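Local coordinates for lysine specific cysteine protease (Porphyromonas gingivalis, PDB 3M1H), which cleaves proteins after lysine as a secreted cysteine protease and probable virulence factor, the piece described being its K3 cleaved adhesin domain, a calcium-binding beta jelly roll, at residues Phe41-Tyr55 / His159-Asp172. Sequence-based numbering, arbitrary orientation. Where two conformers were deposited one is given.
Sequences FAGHNSAICVSSASY and HFGCTDFFWINLDD. Unlike the reference sequence in segment 41-55: Y55 (reference His). With CA (calcium ion), chain F.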
loop_
_atom_site.group_PDB
_atom_site.type_symbol
_atom_site.label_atom_id
_atom_site.label_comp_id
_atom_site.label_asym_id
_atom_site.label_seq_id
_atom_site.Cartn_x
_atom_site.Cartn_y
_atom_site.Cartn_z
ATOM N N PHE A 41 6.587 -5.042 9.784
ATOM C CA PHE A 41 7.737 -5.487 9.018
ATOM C C PHE A 41 8.741 -4.325 8.938
ATOM O O PHE A 41 8.404 -3.169 9.174
ATOM C CB PHE A 41 7.304 -5.917 7.614
ATOM C CG PHE A 41 6.288 -7.031 7.580
ATOM C CD1 PHE A 41 6.489 -8.191 8.300
ATOM C CD2 PHE A 41 5.131 -6.927 6.809
ATOM C CE1 PHE A 41 5.548 -9.209 8.289
ATOM C CE2 PHE A 41 4.220 -7.929 6.774
ATOM C CZ PHE A 41 4.427 -9.079 7.516
ATOM N N ALA A 42 9.984 -4.641 8.625
ATOM C CA ALA A 42 11.039 -3.633 8.558
ATOM C C ALA A 42 10.687 -2.577 7.524
ATOM O O ALA A 42 10.419 -2.926 6.379
ATOM C CB ALA A 42 12.371 -4.282 8.218
ATOM N N GLY A 43 10.641 -1.309 7.950
ATOM C CA GLY A 43 10.253 -0.216 7.056
ATOM C C GLY A 43 11.383 0.191 6.135
ATOM O O GLY A 43 12.461 -0.384 6.149
ATOM N N HIS A 44 11.138 1.185 5.302
ATOM C CA HIS A 44 12.131 1.665 4.386
ATOM C C HIS A 44 13.059 2.570 5.204
ATOM O O HIS A 44 12.655 3.666 5.650
ATOM C CB HIS A 44 11.451 2.429 3.246
ATOM C CG HIS A 44 12.423 3.092 2.325
ATOM N ND1 HIS A 44 12.431 4.449 2.102
ATOM C CD2 HIS A 44 13.442 2.579 1.602
ATOM C CE1 HIS A 44 13.422 4.745 1.276
ATOM N NE2 HIS A 44 14.043 3.630 0.944
ATOM N N ASN A 45 14.288 2.083 5.392
ATOM C CA ASN A 45 15.291 2.784 6.212
ATOM C C ASN A 45 14.657 3.331 7.485
ATOM O O ASN A 45 14.934 4.450 7.909
ATOM C CB ASN A 45 15.927 3.947 5.434
ATOM C CG ASN A 45 16.725 3.499 4.236
ATOM O OD1 ASN A 45 17.324 2.429 4.248
ATOM N ND2 ASN A 45 16.737 4.322 3.197
ATOM N N SER A 46 13.760 2.548 8.077
ATOM C CA SER A 46 12.954 2.997 9.191
ATOM C C SER A 46 12.272 1.770 9.838
ATOM O O SER A 46 12.237 0.682 9.251
ATOM C CB SER A 46 11.897 3.987 8.705
ATOM O OG SER A 46 10.940 3.307 7.900
ATOM N N ALA A 47 11.714 1.956 11.028
ATOM C CA ALA A 47 11.117 0.855 11.774
ATOM C C ALA A 47 9.758 0.393 11.234
ATOM O O ALA A 47 9.480 -0.817 11.216
ATOM C CB ALA A 47 10.999 1.232 13.257
ATOM N N ILE A 48 8.909 1.334 10.810
ATOM C CA ILE A 48 7.515 0.983 10.483
ATOM C C ILE A 48 7.183 1.237 9.027
ATOM O O ILE A 48 7.534 2.265 8.459
ATOM C CB ILE A 48 6.495 1.793 11.319
ATOM C CG1 ILE A 48 6.887 1.818 12.797
ATOM C CG2 ILE A 48 5.052 1.280 11.076
ATOM C CD1 ILE A 48 7.076 0.512 13.349
ATOM N N CYS A 49 6.428 0.306 8.452
ATOM C CA CYS A 49 5.746 0.517 7.195
ATOM C C CYS A 49 4.332 -0.061 7.292
ATOM O O CYS A 49 3.986 -0.722 8.291
ATOM C CB CYS A 49 6.535 -0.122 6.048
ATOM S SG CYS A 49 6.690 -1.928 6.151
ATOM N N VAL A 50 3.501 0.205 6.273
ATOM C CA VAL A 50 2.122 -0.228 6.282
ATOM C C VAL A 50 1.989 -1.293 5.221
ATOM O O VAL A 50 2.614 -1.167 4.163
ATOM C CB VAL A 50 1.149 0.952 6.105
ATOM C CG1 VAL A 50 1.310 1.629 4.725
ATOM C CG2 VAL A 50 -0.294 0.511 6.385
ATOM N N SER A 51 1.208 -2.343 5.541
ATOM C CA SER A 51 1.265 -3.594 4.767
ATOM C C SER A 51 -0.117 -4.185 4.578
ATOM O O SER A 51 -0.995 -4.023 5.430
ATOM C CB SER A 51 2.152 -4.599 5.505
ATOM O OG SER A 51 3.402 -3.991 5.869
ATOM N N SER A 52 -0.290 -4.905 3.466
ATOM C CA SER A 52 -1.544 -5.613 3.186
ATOM C C SER A 52 -1.234 -7.029 2.675
ATOM O O SER A 52 -0.303 -7.212 1.931
ATOM C CB SER A 52 -2.387 -4.817 2.228
ATOM O OG SER A 52 -3.596 -5.495 1.794
ATOM N N ALA A 53 -2.041 -7.998 3.116
ATOM C CA ALA A 53 -1.761 -9.421 2.877
ATOM C C ALA A 53 -2.560 -10.044 1.761
ATOM O O ALA A 53 -3.774 -9.880 1.679
ATOM C CB ALA A 53 -2.012 -10.239 4.161
ATOM N N SER A 54 -1.858 -10.818 0.939
ATOM C CA SER A 54 -2.489 -11.845 0.081
ATOM C C SER A 54 -2.315 -13.233 0.699
ATOM O O SER A 54 -2.904 -14.200 0.175
ATOM C CB SER A 54 -1.928 -11.804 -1.327
ATOM O OG SER A 54 -0.603 -12.255 -1.398
ATOM N N TYR A 55 -1.566 -13.353 1.790
ATOM C CA TYR A 55 -1.345 -14.608 2.527
ATOM C C TYR A 55 -0.894 -14.279 3.918
ATOM O O TYR A 55 0.016 -13.469 4.068
ATOM C CB TYR A 55 -0.288 -15.480 1.828
ATOM C CG TYR A 55 -0.078 -16.857 2.422
ATOM C CD1 TYR A 55 -0.696 -17.966 1.844
ATOM C CD2 TYR A 55 0.730 -17.052 3.543
ATOM C CE1 TYR A 55 -0.507 -19.235 2.370
ATOM C CE2 TYR A 55 0.934 -18.335 4.090
ATOM C CZ TYR A 55 0.286 -19.422 3.489
ATOM O OH TYR A 55 0.494 -20.689 4.025
ATOM N N HIS A 159 -4.756 -2.702 -2.731
ATOM C CA HIS A 159 -4.166 -4.034 -2.879
ATOM C C HIS A 159 -5.319 -4.968 -3.219
ATOM O O HIS A 159 -6.253 -5.073 -2.431
ATOM C CB HIS A 159 -3.560 -4.465 -1.556
ATOM C CG HIS A 159 -2.838 -5.785 -1.595
ATOM N ND1 HIS A 159 -2.752 -6.605 -0.499
ATOM C CD2 HIS A 159 -2.163 -6.422 -2.589
ATOM C CE1 HIS A 159 -2.007 -7.661 -0.783
ATOM N NE2 HIS A 159 -1.646 -7.579 -2.052
ATOM N N PHE A 160 -5.296 -5.573 -4.414
ATOM C CA PHE A 160 -6.496 -6.298 -4.893
ATOM C C PHE A 160 -6.131 -7.240 -6.011
ATOM O O PHE A 160 -5.044 -7.188 -6.511
ATOM C CB PHE A 160 -7.543 -5.306 -5.390
ATOM C CG PHE A 160 -7.216 -4.676 -6.715
ATOM C CD1 PHE A 160 -7.943 -5.025 -7.845
ATOM C CD2 PHE A 160 -6.167 -3.776 -6.851
ATOM C CE1 PHE A 160 -7.665 -4.443 -9.063
ATOM C CE2 PHE A 160 -5.885 -3.180 -8.077
ATOM C CZ PHE A 160 -6.627 -3.533 -9.186
ATOM N N GLY A 161 -7.084 -8.058 -6.429
ATOM C CA GLY A 161 -6.894 -8.850 -7.640
ATOM C C GLY A 161 -5.655 -9.719 -7.565
ATOM O O GLY A 161 -4.903 -9.824 -8.532
ATOM N N CYS A 162 -5.410 -10.300 -6.406
ATOM C CA CYS A 162 -4.316 -11.244 -6.227
ATOM C C CYS A 162 -4.546 -12.075 -4.974
ATOM O O CYS A 162 -5.330 -11.703 -4.094
ATOM C CB CYS A 162 -2.944 -10.575 -6.161
ATOM S SG CYS A 162 -2.788 -9.377 -4.812
ATOM N N THR A 163 -3.865 -13.208 -4.904
ATOM C CA THR A 163 -3.977 -14.122 -3.790
ATOM C C THR A 163 -2.737 -15.014 -3.743
ATOM O O THR A 163 -2.114 -15.301 -4.791
ATOM C CB THR A 163 -5.264 -15.028 -3.875
ATOM O OG1 THR A 163 -5.433 -15.737 -2.640
ATOM C CG2 THR A 163 -5.190 -16.023 -5.022
ATOM N N ASP A 164 -2.388 -15.407 -2.522
ATOM C CA ASP A 164 -1.436 -16.476 -2.281
ATOM C C ASP A 164 0.009 -16.143 -2.593
ATOM O O ASP A 164 0.756 -16.986 -3.092
ATOM C CB ASP A 164 -1.887 -17.720 -3.063
ATOM C CG ASP A 164 -1.390 -19.017 -2.462
ATOM O OD1 ASP A 164 -0.917 -19.076 -1.301
ATOM O OD2 ASP A 164 -1.515 -20.013 -3.208
ATOM N N PHE A 165 0.431 -14.916 -2.259
ATOM C CA PHE A 165 1.863 -14.563 -2.249
ATOM C C PHE A 165 2.270 -14.300 -0.799
ATOM O O PHE A 165 2.454 -15.272 -0.020
ATOM C CB PHE A 165 2.188 -13.478 -3.294
ATOM C CG PHE A 165 1.984 -13.993 -4.705
ATOM C CD1 PHE A 165 2.963 -14.761 -5.300
ATOM C CD2 PHE A 165 0.788 -13.771 -5.380
ATOM C CE1 PHE A 165 2.771 -15.286 -6.596
ATOM C CE2 PHE A 165 0.582 -14.296 -6.673
ATOM C CZ PHE A 165 1.587 -15.055 -7.275
ATOM N N PHE A 166 2.414 -13.038 -0.371
ATOM C CA PHE A 166 2.606 -12.802 1.045
ATOM C C PHE A 166 2.042 -11.434 1.469
ATOM O O PHE A 166 0.863 -11.336 1.649
ATOM C CB PHE A 166 4.065 -13.048 1.463
ATOM C CG PHE A 166 4.270 -13.132 2.942
ATOM C CD1 PHE A 166 3.510 -13.998 3.702
ATOM C CD2 PHE A 166 5.221 -12.347 3.600
ATOM C CE1 PHE A 166 3.693 -14.098 5.054
ATOM C CE2 PHE A 166 5.416 -12.449 4.968
ATOM C CZ PHE A 166 4.638 -13.338 5.704
ATOM N N TRP A 167 2.866 -10.395 1.620
ATOM C CA TRP A 167 2.368 -9.040 1.911
ATOM C C TRP A 167 3.050 -8.045 0.985
ATOM O O TRP A 167 4.182 -8.307 0.533
ATOM C CB TRP A 167 2.664 -8.619 3.349
ATOM C CG TRP A 167 2.024 -9.408 4.452
ATOM C CD1 TRP A 167 2.318 -10.667 4.877
ATOM C CD2 TRP A 167 1.005 -8.922 5.311
ATOM N NE1 TRP A 167 1.534 -11.011 5.975
ATOM C CE2 TRP A 167 0.695 -9.949 6.232
ATOM C CE3 TRP A 167 0.290 -7.714 5.369
ATOM C CZ2 TRP A 167 -0.270 -9.782 7.214
ATOM C CZ3 TRP A 167 -0.665 -7.551 6.352
ATOM C CH2 TRP A 167 -0.943 -8.594 7.249
ATOM N N ILE A 168 2.330 -6.960 0.682
ATOM C CA ILE A 168 2.864 -5.754 0.042
ATOM C C ILE A 168 3.078 -4.691 1.136
ATOM O O ILE A 168 2.250 -4.550 2.043
ATOM C CB ILE A 168 1.999 -5.273 -1.114
ATOM C CG1 ILE A 168 2.672 -4.077 -1.805
ATOM C CG2 ILE A 168 0.584 -4.917 -0.701
ATOM C CD1 ILE A 168 2.033 -3.792 -3.193
ATOM N N ASN A 169 4.186 -3.966 1.030
ATOM C CA ASN A 169 4.537 -2.899 1.967
ATOM C C ASN A 169 4.640 -1.551 1.267
ATOM O O ASN A 169 5.103 -1.466 0.127
ATOM C CB ASN A 169 5.885 -3.161 2.592
ATOM C CG ASN A 169 5.976 -4.434 3.367
ATOM O OD1 ASN A 169 5.051 -4.821 4.050
ATOM N ND2 ASN A 169 7.132 -5.067 3.313
ATOM N N LEU A 170 4.229 -0.492 1.976
ATOM C CA LEU A 170 4.286 0.874 1.508
ATOM C C LEU A 170 4.951 1.727 2.596
ATOM O O LEU A 170 4.728 1.473 3.791
ATOM C CB LEU A 170 2.854 1.337 1.256
ATOM C CG LEU A 170 2.576 2.794 0.931
ATOM C CD1 LEU A 170 3.149 3.196 -0.428
ATOM C CD2 LEU A 170 1.057 3.062 1.011
ATOM N N ASP A 171 5.730 2.717 2.187
ATOM C CA ASP A 171 6.344 3.640 3.172
ATOM C C ASP A 171 6.657 4.958 2.480
ATOM O O ASP A 171 6.687 5.077 1.251
ATOM C CB ASP A 171 7.578 2.979 3.785
ATOM C CG ASP A 171 7.967 3.529 5.205
ATOM O OD1 ASP A 171 7.303 4.441 5.685
ATOM O OD2 ASP A 171 8.923 2.944 5.800
ATOM N N ASP A 172 6.901 5.984 3.305
ATOM C CA ASP A 172 7.455 7.257 2.839
ATOM C C ASP A 172 6.638 7.865 1.674
ATOM O O ASP A 172 7.148 8.125 0.583
ATOM C CB ASP A 172 8.939 7.094 2.527
ATOM C CG ASP A 172 9.793 6.912 3.774
ATOM O OD1 ASP A 172 9.394 7.412 4.853
ATOM O OD2 ASP A 172 10.879 6.325 3.670
HETATM CA CA CA F . 8.574 4.229 7.835
HETATM O O HOH W 1 12.923 6.392 5.281
HETATM O O HOH W 2 9.910 6.055 7.110
#
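W167 is gripped between F41 and A53. Its CB touches F41 CE2, and CG lies 3.5 Å from the same atom; the F41 ring meets the five-membered ring in a T-shaped (edge-to-face) stack, planes at 72°. CD1 and NE1 meet F41 CZ, while CD2 and CE2 feel A53 on the opposite face: A53 CB stands 3.3 Å from the centroid of the six-membered ring, a CH-pi contact. CE3, also near S51 CB, and CZ3 run along A53 N; CZ2 and CH2 lie against the A53 methyl. Strands 50-53 and 167-172 pair antiparallel within a jelly-roll sheet. On the same face as W167, S51 OG donates to N169 OD1 (2.6 Å). On the other, S52 OG, swung opposite the backbone N (chi1 175°), reaches H159 ND1 at 2.7 Å in the imidazole plane and is also hydrogen-bonded to N66 ND2, N66 being a ligand of a second calcium. Farther along strand 167-177, D171 binds calcium through both carboxylate oxygens, with S46 OG, I48 O, a water, D9 and E11. D171 OD2 also accepts H44 N through its anti lone pair. The shared carboxylate thus ties the 41-48 loop to the sheet, and calcium probably compensates the negative charge of D171 and E11.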